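Prenylcyclase (Actinoplanes teichomyceticus, PDB 6IJ1) probably cyclises a prenyl chain, as class II terpene cyclases do, though its substrate and product are not established here. Local coordinates at residues A[89-94]-A[158-163]; A[117-122]-A[165-170]; A[247-252]-A[272-277]. All blocks are in the same frame, centred on the assembly; numbering follows the deposited sequence.

Contact 1: A[89-94]-A[158-163]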
loop_
_atom_site.group_PDB
_atom_site.type_symbol
_atom_site.label_atom_id
_atom_site.label_comp_id
_atom_site.label_asym_id
_atom_site.label_seq_id
_atom_site.Cartn_x
_atom_site.Cartn_y
_atom_site.Cartn_z
ATOM N N GLU A 89 -14.032 -8.971 -3.935
ATOM C CA GLU A 89 -13.021 -8.157 -4.640
ATOM C C GLU A 89 -13.068 -6.696 -4.180
ATOM O O GLU A 89 -14.107 -6.162 -3.798
ATOM C CB GLU A 89 -13.231 -8.251 -6.152
ATOM C CG GLU A 89 -12.883 -9.651 -6.717
ATOM C CD GLU A 89 -13.874 -10.734 -6.233
ATOM O OE1 GLU A 89 -15.086 -10.509 -6.272
ATOM O OE2 GLU A 89 -13.394 -11.791 -5.782
ATOM N N ASP A 90 -11.891 -6.045 -4.215
ATOM C CA ASP A 90 -11.814 -4.691 -3.686
ATOM C C ASP A 90 -10.899 -3.844 -4.573
ATOM O O ASP A 90 -10.084 -4.361 -5.361
ATOM C CB ASP A 90 -11.278 -4.673 -2.243
ATOM C CG ASP A 90 -9.808 -4.988 -2.182
ATOM O OD1 ASP A 90 -9.409 -6.178 -2.088
ATOM O OD2 ASP A 90 -9.028 -4.003 -2.183
ATOM N N ALA A 91 -11.134 -2.540 -4.494
ATOM C CA ALA A 91 -10.405 -1.605 -5.381
ATOM C C ALA A 91 -8.934 -1.549 -5.083
ATOM O O ALA A 91 -8.133 -1.283 -5.988
ATOM C CB ALA A 91 -10.989 -0.189 -5.237
ATOM N N ASP A 92 -8.519 -1.730 -3.817
ATOM C CA ASP A 92 -7.081 -1.622 -3.564
ATOM C C ASP A 92 -6.321 -2.815 -4.161
ATOM O O ASP A 92 -5.349 -2.629 -4.885
ATOM C CB ASP A 92 -6.841 -1.511 -2.045
ATOM C CG ASP A 92 -5.456 -0.978 -1.719
ATOM O OD1 ASP A 92 -5.076 0.085 -2.254
ATOM O OD2 ASP A 92 -4.704 -1.677 -0.988
ATOM N N SER A 93 -6.750 -4.051 -3.878
ATOM C CA SER A 93 -6.099 -5.216 -4.461
ATOM C C SER A 93 -6.080 -5.135 -6.007
ATOM O O SER A 93 -5.052 -5.388 -6.651
ATOM C CB SER A 93 -6.826 -6.526 -4.033
ATOM O OG SER A 93 -6.845 -6.611 -2.603
ATOM N N THR A 94 -7.220 -4.733 -6.594
ATOM C CA THR A 94 -7.296 -4.578 -8.041
ATOM C C THR A 94 -6.282 -3.547 -8.504
ATOM O O THR A 94 -5.578 -3.759 -9.490
ATOM C CB THR A 94 -8.695 -4.160 -8.408
ATOM O OG1 THR A 94 -9.601 -5.207 -7.931
ATOM C CG2 THR A 94 -8.869 -3.938 -9.898
ATOM N N VAL A 158 -9.019 7.538 1.644
ATOM C CA VAL A 158 -7.934 8.343 1.088
ATOM C C VAL A 158 -6.703 7.479 0.773
ATOM O O VAL A 158 -5.981 7.756 -0.192
ATOM C CB VAL A 158 -7.593 9.501 2.043
ATOM C CG1 VAL A 158 -6.379 10.279 1.553
ATOM C CG2 VAL A 158 -8.764 10.457 2.162
ATOM N N CYS A 159 -6.425 6.427 1.566
ATOM C CA CYS A 159 -5.266 5.567 1.262
ATOM C C CYS A 159 -5.426 4.786 -0.041
ATOM O O CYS A 159 -4.473 4.660 -0.808
ATOM C CB CYS A 159 -5.047 4.585 2.458
ATOM S SG CYS A 159 -6.610 3.770 3.037
ATOM N N VAL A 160 -6.638 4.283 -0.300
ATOM C CA VAL A 160 -6.893 3.580 -1.559
ATOM C C VAL A 160 -6.862 4.573 -2.698
ATOM O O VAL A 160 -6.288 4.295 -3.761
ATOM C CB VAL A 160 -8.251 2.872 -1.448
ATOM C CG1 VAL A 160 -8.613 2.230 -2.787
ATOM C CG2 VAL A 160 -8.187 1.813 -0.288
ATOM N N THR A 161 -7.460 5.752 -2.483
ATOM C CA THR A 161 -7.423 6.787 -3.528
ATOM C C THR A 161 -5.990 7.160 -3.834
ATOM O O THR A 161 -5.607 7.303 -5.012
ATOM C CB THR A 161 -8.181 8.006 -3.059
ATOM O OG1 THR A 161 -9.494 7.636 -2.656
ATOM C CG2 THR A 161 -8.276 9.084 -4.162
ATOM N N ALA A 162 -5.164 7.313 -2.792
ATOM C CA ALA A 162 -3.764 7.681 -3.004
ATOM C C ALA A 162 -3.042 6.670 -3.865
ATOM O O ALA A 162 -2.220 7.056 -4.693
ATOM C CB ALA A 162 -3.066 7.811 -1.629
ATOM N N ALA A 163 -3.322 5.379 -3.690
ATOM C CA ALA A 163 -2.685 4.339 -4.499
ATOM C C ALA A 163 -3.206 4.359 -5.921
ATOM O O ALA A 163 -2.398 4.418 -6.875
ATOM C CB ALA A 163 -2.957 2.960 -3.858
HETATM O O HOH W 1 -3.786 1.735 -0.591
#

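Contact 2: A[117-122]-A[165-170]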
loop_
_atom_site.group_PDB
_atom_site.type_symbol
_atom_site.label_atom_id
_atom_site.label_comp_id
_atom_site.label_asym_id
_atom_site.label_seq_id
_atom_site.Cartn_x
_atom_site.Cartn_y
_atom_site.Cartn_z
ATOM N N GLU A 117 -12.940 -0.888 -15.470
ATOM C CA GLU A 117 -14.353 -0.708 -15.211
ATOM C C GLU A 117 -14.680 -1.003 -13.762
ATOM O O GLU A 117 -15.492 -0.313 -13.157
ATOM C CB GLU A 117 -15.173 -1.609 -16.134
ATOM C CG GLU A 117 -15.047 -1.131 -17.606
ATOM C CD GLU A 117 -15.587 -2.185 -18.597
ATOM O OE1 GLU A 117 -15.945 -3.308 -18.146
ATOM O OE2 GLU A 117 -15.653 -1.883 -19.820
ATOM N N PHE A 118 -14.048 -2.025 -13.200
ATOM C CA PHE A 118 -14.266 -2.309 -11.779
ATOM C C PHE A 118 -13.866 -1.116 -10.926
ATOM O O PHE A 118 -14.642 -0.677 -10.071
ATOM C CB PHE A 118 -13.514 -3.575 -11.394
ATOM C CG PHE A 118 -13.592 -3.952 -9.956
ATOM C CD1 PHE A 118 -12.657 -3.449 -9.052
ATOM C CD2 PHE A 118 -14.526 -4.899 -9.544
ATOM C CE1 PHE A 118 -12.672 -3.856 -7.705
ATOM C CE2 PHE A 118 -14.590 -5.303 -8.171
ATOM C CZ PHE A 118 -13.635 -4.786 -7.269
ATOM N N LEU A 119 -12.647 -0.567 -11.164
ATOM C CA LEU A 119 -12.220 0.604 -10.403
ATOM C C LEU A 119 -13.182 1.761 -10.570
ATOM O O LEU A 119 -13.516 2.441 -9.603
ATOM C CB LEU A 119 -10.801 1.059 -10.768
ATOM C CG LEU A 119 -9.726 0.069 -10.333
ATOM C CD1 LEU A 119 -8.315 0.566 -10.791
ATOM C CD2 LEU A 119 -9.758 -0.168 -8.783
ATOM N N ALA A 120 -13.667 2.017 -11.827
ATOM C CA ALA A 120 -14.577 3.152 -11.996
ATOM C C ALA A 120 -15.841 3.024 -11.138
ATOM O O ALA A 120 -16.379 4.058 -10.708
ATOM C CB ALA A 120 -14.972 3.259 -13.481
ATOM N N ARG A 121 -16.331 1.789 -10.897
ATOM C CA ARG A 121 -17.494 1.615 -10.034
ATOM C C ARG A 121 -17.247 2.109 -8.621
ATOM O O ARG A 121 -18.231 2.424 -7.916
ATOM C CB ARG A 121 -17.900 0.143 -10.014
ATOM C CG ARG A 121 -18.481 -0.271 -11.348
ATOM C CD ARG A 121 -18.798 -1.762 -11.358
ATOM N NE ARG A 121 -19.883 -2.015 -10.421
ATOM C CZ ARG A 121 -20.632 -3.110 -10.428
ATOM N NH1 ARG A 121 -21.599 -3.252 -9.531
ATOM N NH2 ARG A 121 -20.410 -4.060 -11.330
ATOM N N HIS A 122 -15.962 2.206 -8.200
ATOM C CA HIS A 122 -15.646 2.584 -6.813
ATOM C C HIS A 122 -15.387 4.063 -6.670
ATOM O O HIS A 122 -15.125 4.549 -5.578
ATOM C CB HIS A 122 -14.416 1.771 -6.294
ATOM C CG HIS A 122 -14.676 0.316 -6.179
ATOM N ND1 HIS A 122 -14.884 -0.498 -7.266
ATOM C CD2 HIS A 122 -14.816 -0.462 -5.077
ATOM C CE1 HIS A 122 -15.129 -1.734 -6.839
ATOM N NE2 HIS A 122 -15.059 -1.743 -5.505
ATOM N N ALA A 165 -4.760 6.484 -7.755
ATOM C CA ALA A 165 -4.560 7.712 -8.528
ATOM C C ALA A 165 -3.281 7.654 -9.307
ATOM O O ALA A 165 -3.118 8.438 -10.259
ATOM C CB ALA A 165 -4.490 8.915 -7.596
ATOM N N GLY A 166 -2.347 6.791 -8.935
ATOM C CA GLY A 166 -1.091 6.672 -9.694
ATOM C C GLY A 166 -1.159 5.894 -11.002
ATOM O O GLY A 166 -0.142 5.810 -11.705
ATOM N N LEU A 167 -2.310 5.237 -11.244
ATOM C CA LEU A 167 -2.490 4.439 -12.464
ATOM C C LEU A 167 -2.745 5.347 -13.669
ATOM O O LEU A 167 -3.725 6.096 -13.684
ATOM C CB LEU A 167 -3.671 3.490 -12.262
ATOM C CG LEU A 167 -3.398 2.429 -11.195
ATOM C CD1 LEU A 167 -4.664 1.781 -10.793
ATOM C CD2 LEU A 167 -2.428 1.372 -11.676
ATOM N N ALA A 168 -1.844 5.254 -14.641
ATOM C CA ALA A 168 -2.017 6.056 -15.844
ATOM C C ALA A 168 -3.307 5.718 -16.545
ATOM O O ALA A 168 -3.883 6.587 -17.218
ATOM C CB ALA A 168 -0.862 5.799 -16.799
ATOM N N GLY A 169 -3.781 4.488 -16.399
ATOM C CA GLY A 169 -5.022 4.101 -17.044
ATOM C C GLY A 169 -6.281 4.337 -16.273
ATOM O O GLY A 169 -7.370 3.974 -16.747
ATOM N N LEU A 170 -6.204 4.933 -15.066
ATOM C CA LEU A 170 -7.389 5.051 -14.244
ATOM C C LEU A 170 -8.495 5.833 -14.959
ATOM O O LEU A 170 -8.244 6.959 -15.440
ATOM C CB LEU A 170 -7.026 5.761 -12.926
ATOM C CG LEU A 170 -8.157 5.686 -11.889
ATOM C CD1 LEU A 170 -8.232 4.221 -11.366
ATOM C CD2 LEU A 170 -7.831 6.622 -10.791
#

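Contact 3: A[247-252]-A[272-277]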
loop_
_atom_site.group_PDB
_atom_site.type_symbol
_atom_site.label_atom_id
_atom_site.label_comp_id
_atom_site.label_asym_id
_atom_site.label_seq_id
_atom_site.Cartn_x
_atom_site.Cartn_y
_atom_site.Cartn_z
ATOM N N PHE A 247 8.432 0.285 8.597
ATOM C CA PHE A 247 7.406 0.664 7.605
ATOM C C PHE A 247 7.253 2.180 7.522
ATOM O O PHE A 247 7.317 2.768 6.418
ATOM C CB PHE A 247 6.111 -0.022 8.081
ATOM C CG PHE A 247 4.937 0.088 7.161
ATOM C CD1 PHE A 247 4.936 -0.597 5.938
ATOM C CD2 PHE A 247 3.839 0.815 7.538
ATOM C CE1 PHE A 247 3.770 -0.567 5.130
ATOM C CE2 PHE A 247 2.644 0.856 6.723
ATOM C CZ PHE A 247 2.650 0.161 5.531
ATOM N N ALA A 248 7.022 2.830 8.669
ATOM C CA ALA A 248 6.776 4.275 8.623
ATOM C C ALA A 248 8.022 5.029 8.205
ATOM O O ALA A 248 7.912 6.103 7.570
ATOM C CB ALA A 248 6.284 4.769 9.980
ATOM N N THR A 249 9.212 4.530 8.592
ATOM C CA THR A 249 10.459 5.198 8.214
ATOM C C THR A 249 10.644 5.142 6.693
ATOM O O THR A 249 11.015 6.142 6.058
ATOM C CB THR A 249 11.633 4.506 8.944
ATOM O OG1 THR A 249 11.409 4.660 10.325
ATOM C CG2 THR A 249 12.970 5.201 8.626
ATOM N N ALA A 250 10.419 3.972 6.096
ATOM C CA ALA A 250 10.538 3.822 4.651
ATOM C C ALA A 250 9.545 4.712 3.911
ATOM O O ALA A 250 9.908 5.368 2.911
ATOM C CB ALA A 250 10.290 2.354 4.280
ATOM N N LEU A 251 8.320 4.776 4.412
ATOM C CA LEU A 251 7.309 5.595 3.759
ATOM C C LEU A 251 7.620 7.071 3.923
ATOM O O LEU A 251 7.431 7.836 2.961
ATOM C CB LEU A 251 5.924 5.240 4.322
ATOM C CG LEU A 251 5.512 3.838 3.946
ATOM C CD1 LEU A 251 4.433 3.330 4.923
ATOM C CD2 LEU A 251 5.024 3.755 2.473
ATOM N N ALA A 252 8.109 7.501 5.090
ATOM C CA ALA A 252 8.469 8.915 5.222
ATOM C C ALA A 252 9.608 9.259 4.278
ATOM O O ALA A 252 9.572 10.332 3.649
ATOM C CB ALA A 252 8.871 9.222 6.683
ATOM N N ALA A 272 17.669 6.179 5.316
ATOM C CA ALA A 272 18.241 5.006 4.618
ATOM C C ALA A 272 19.260 4.317 5.532
ATOM O O ALA A 272 19.308 3.096 5.529
ATOM C CB ALA A 272 18.859 5.415 3.304
ATOM N N GLY A 273 20.058 5.102 6.255
ATOM C CA GLY A 273 21.050 4.534 7.183
ATOM C C GLY A 273 20.368 3.786 8.313
ATOM O O GLY A 273 20.832 2.708 8.665
ATOM N N TRP A 274 19.318 4.372 8.883
ATOM C CA TRP A 274 18.575 3.667 9.937
ATOM C C TRP A 274 18.029 2.339 9.410
ATOM O O TRP A 274 18.188 1.275 10.040
ATOM C CB TRP A 274 17.451 4.539 10.522
ATOM C CG TRP A 274 16.795 3.925 11.753
ATOM C CD1 TRP A 274 17.133 4.167 13.048
ATOM C CD2 TRP A 274 15.752 2.927 11.771
ATOM N NE1 TRP A 274 16.322 3.402 13.892
ATOM C CE2 TRP A 274 15.496 2.630 13.109
ATOM C CE3 TRP A 274 15.024 2.258 10.769
ATOM C CZ2 TRP A 274 14.523 1.693 13.491
ATOM C CZ3 TRP A 274 14.024 1.350 11.159
ATOM C CH2 TRP A 274 13.816 1.057 12.495
ATOM N N LEU A 275 17.386 2.352 8.228
ATOM C CA LEU A 275 16.902 1.099 7.650
ATOM C C LEU A 275 18.026 0.105 7.427
ATOM O O LEU A 275 17.857 -1.085 7.730
ATOM C CB LEU A 275 16.136 1.368 6.316
ATOM C CG LEU A 275 14.848 2.123 6.559
ATOM C CD1 LEU A 275 14.334 2.771 5.231
ATOM C CD2 LEU A 275 13.782 1.244 7.178
ATOM N N THR A 276 19.185 0.569 6.899
ATOM C CA THR A 276 20.281 -0.367 6.697
ATOM C C THR A 276 20.781 -0.974 8.009
ATOM O O THR A 276 21.005 -2.204 8.090
ATOM C CB THR A 276 21.393 0.377 5.950
ATOM O OG1 THR A 276 20.848 0.775 4.661
ATOM C CG2 THR A 276 22.486 -0.556 5.677
ATOM N N ARG A 277 20.863 -0.167 9.064
ATOM C CA ARG A 277 21.388 -0.633 10.340
ATOM C C ARG A 277 20.406 -1.582 11.003
ATOM O O ARG A 277 20.819 -2.417 11.828
ATOM C CB ARG A 277 21.644 0.528 11.295
ATOM C CG ARG A 277 22.848 1.358 10.926
ATOM C CD ARG A 277 23.212 2.352 12.076
ATOM N NE ARG A 277 22.112 3.146 12.618
ATOM C CZ ARG A 277 21.677 4.289 12.059
ATOM N NH1 ARG A 277 22.268 4.773 10.997
ATOM N NH2 ARG A 277 20.698 4.963 12.637
#

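Contact 1: A[89-94]-A[158-163]
At the capped N-terminus of helix 91-104, Ala91 and Asp92 meet Val160 and Ala163 of helix 158-164, near the centre of the molecule. The sequence Asp90-Ala91-Asp92-Ser93 resembles, with serine in place of the last aspartate, the DxDD motif of class II terpene cyclases, and an imidazole beside Ala163, probably from the crystallisation liquor, is consistent with a pocket. Val160 bears most of the apolar contact and spreads its two methyls against neighbouring residues: CG1 lies 4.2 Å from Ala91 CB, and CG2 lies 4.0 Å from Asp92 CB. With CG anti to its own nitrogen (chi1 -163°), Asp92 carries its carboxylate across toward helix 158-164, where OD1 comes 3.9 Å from Ala163 CB. A water donates to Asp92 OD1 at 2.7 Å and, weakly, to Cys159 O, while Asp92 OD2 is met by the indole N-H of Trp96. Asp90 caps the helix. Its OD2 takes Ser93 N at 2.8 Å in a nearly straight bond (167°) from above the carboxylate plane, and its OD1 is met on the syn side by Ser93 OG at 2.7 Å. Ala91 and Ala163 suit their places because a single methyl lets the chains approach. Replacing Val160 with an alanine would probably open a gap beside Ala91 and leave the methylene of Asp92 without its apolar neighbour. The chemistry is thus divided: branched carbon on one flank of Asp92 and hydrogen-bonding partners at its oxygens, which implies a carboxylate held in a set direction.

Contact 2: A[117-122]-A[165-170]
Leu119 reaches from helix 112-121 to Leu167 and Leu170, and the whole of this contact is carbon against carbon. One methyl does most of the work: Leu119 CD1 lies 3.8 Å from Leu167 CD1 and 3.7 Å from Leu170 CD1, and Leu170 CD1 also approaches Leu119 CB at 4.1 Å. Both loop leucines cross the Leu119 side chain at about a right angle, and the closest approaches are between CD1 methyls. Leu170 swings CG anti to its nitrogen (chi1 -169°), which brings its CD1 over to Leu119 although its CB sets out in another direction. Leucine suits all three places, being long enough to span the space from a helix to a loop and wholly apolar for a buried setting.

The two loop leucines are the end residues of a type I beta turn, closed by Leu170 N to Leu167 O at 3.1 Å, in the connection between helices 158-164 and 173-182. The small Ala168 and Gly169 form its corner, and their N-H groups are taken by the carboxylate of Glu102 on helix 91-104.

One side-chain hydrogen bond on the helical side is local: His122 ND1 donates to Phe118 O at 2.8 Å (149°), the acceptor lying in the imidazole plane but the donor standing above the carbonyl plane. This helps to fix the rotation of the imidazole, whose CE1 lies over one face of the Phe118 ring, offset toward the rim. Arg121, at the surface, forms a salt bridge with Asp135.

Contact 3: A[247-252]-A[272-277]
Thr249 and Ala250 on helix 246-256 pack against Trp274 and Leu275 on helix 265-278, and the interactions between the two segments are all of the van der Waals kind. Thr249 offers its methyl alone: CG2 lies 4.2 Å from Leu275 CG and equally 4.2 Å from Trp274 CE3, coming at the indole obliquely. The Thr249 and Leu275 side chains slide past each other in opposite directions, while that of Trp274 stands at about a right angle to Thr249. Beside them Leu275 CD1 rests on Ala250, 4.0 Å from its CA and 4.2 Å from its CB. Alanine suits this place because its small side chain lets the leucine methyl lie close to the backbone.

Hydrogen bonds do not join the two segments but satisfy polar groups on each side. Thr249 suits its place because it has two faces: with CG2 anti to the backbone nitrogen, the methyl turns to the neighbouring helix, while OG1 bonds to Ser245 O one turn earlier and to Val236 N of the preceding loop, so a buried hydroxyl has its partners. Thr276 OG1 likewise bonds to Ala272 O at 2.9 Å, sharing that carbonyl with Thr276 N from the opposite face of its plane.

The Trp274 ring stacks with His278; separately, the Arg277 guanidinium lies with one face over the backbone CA of Trp274.

The segment axes pass 10.0 Å apart at 148°, an antiparallel alpha-alpha hairpin consistent with the alpha-alpha barrels of class II terpene cyclases and protein prenyltransferase beta subunits, which are built from such pairs.

How the contacts relate
Contacts 1 and 2 are neighbours, their centres about 9 Å apart, and they share a wall: helices 91-104 and 112-121 follow each other in the chain and touch where Phe118 packs on Thr94 and Leu119 on Ala91, and Phe118 also meets Glu89 and Asp90 just before the helix. Contact 3 stands apart, its centre about 30 Å from that of contact 2 and on the opposite side of the chain's centre. Place and chemistry go together. Contact 1, nearest the middle, is partly buried and mixes methyls with a carboxylate and a water. Contacts 2 and 3 lie farther out yet are fully buried and apolar, the former joining a helix to a turn, the latter two consecutive helices.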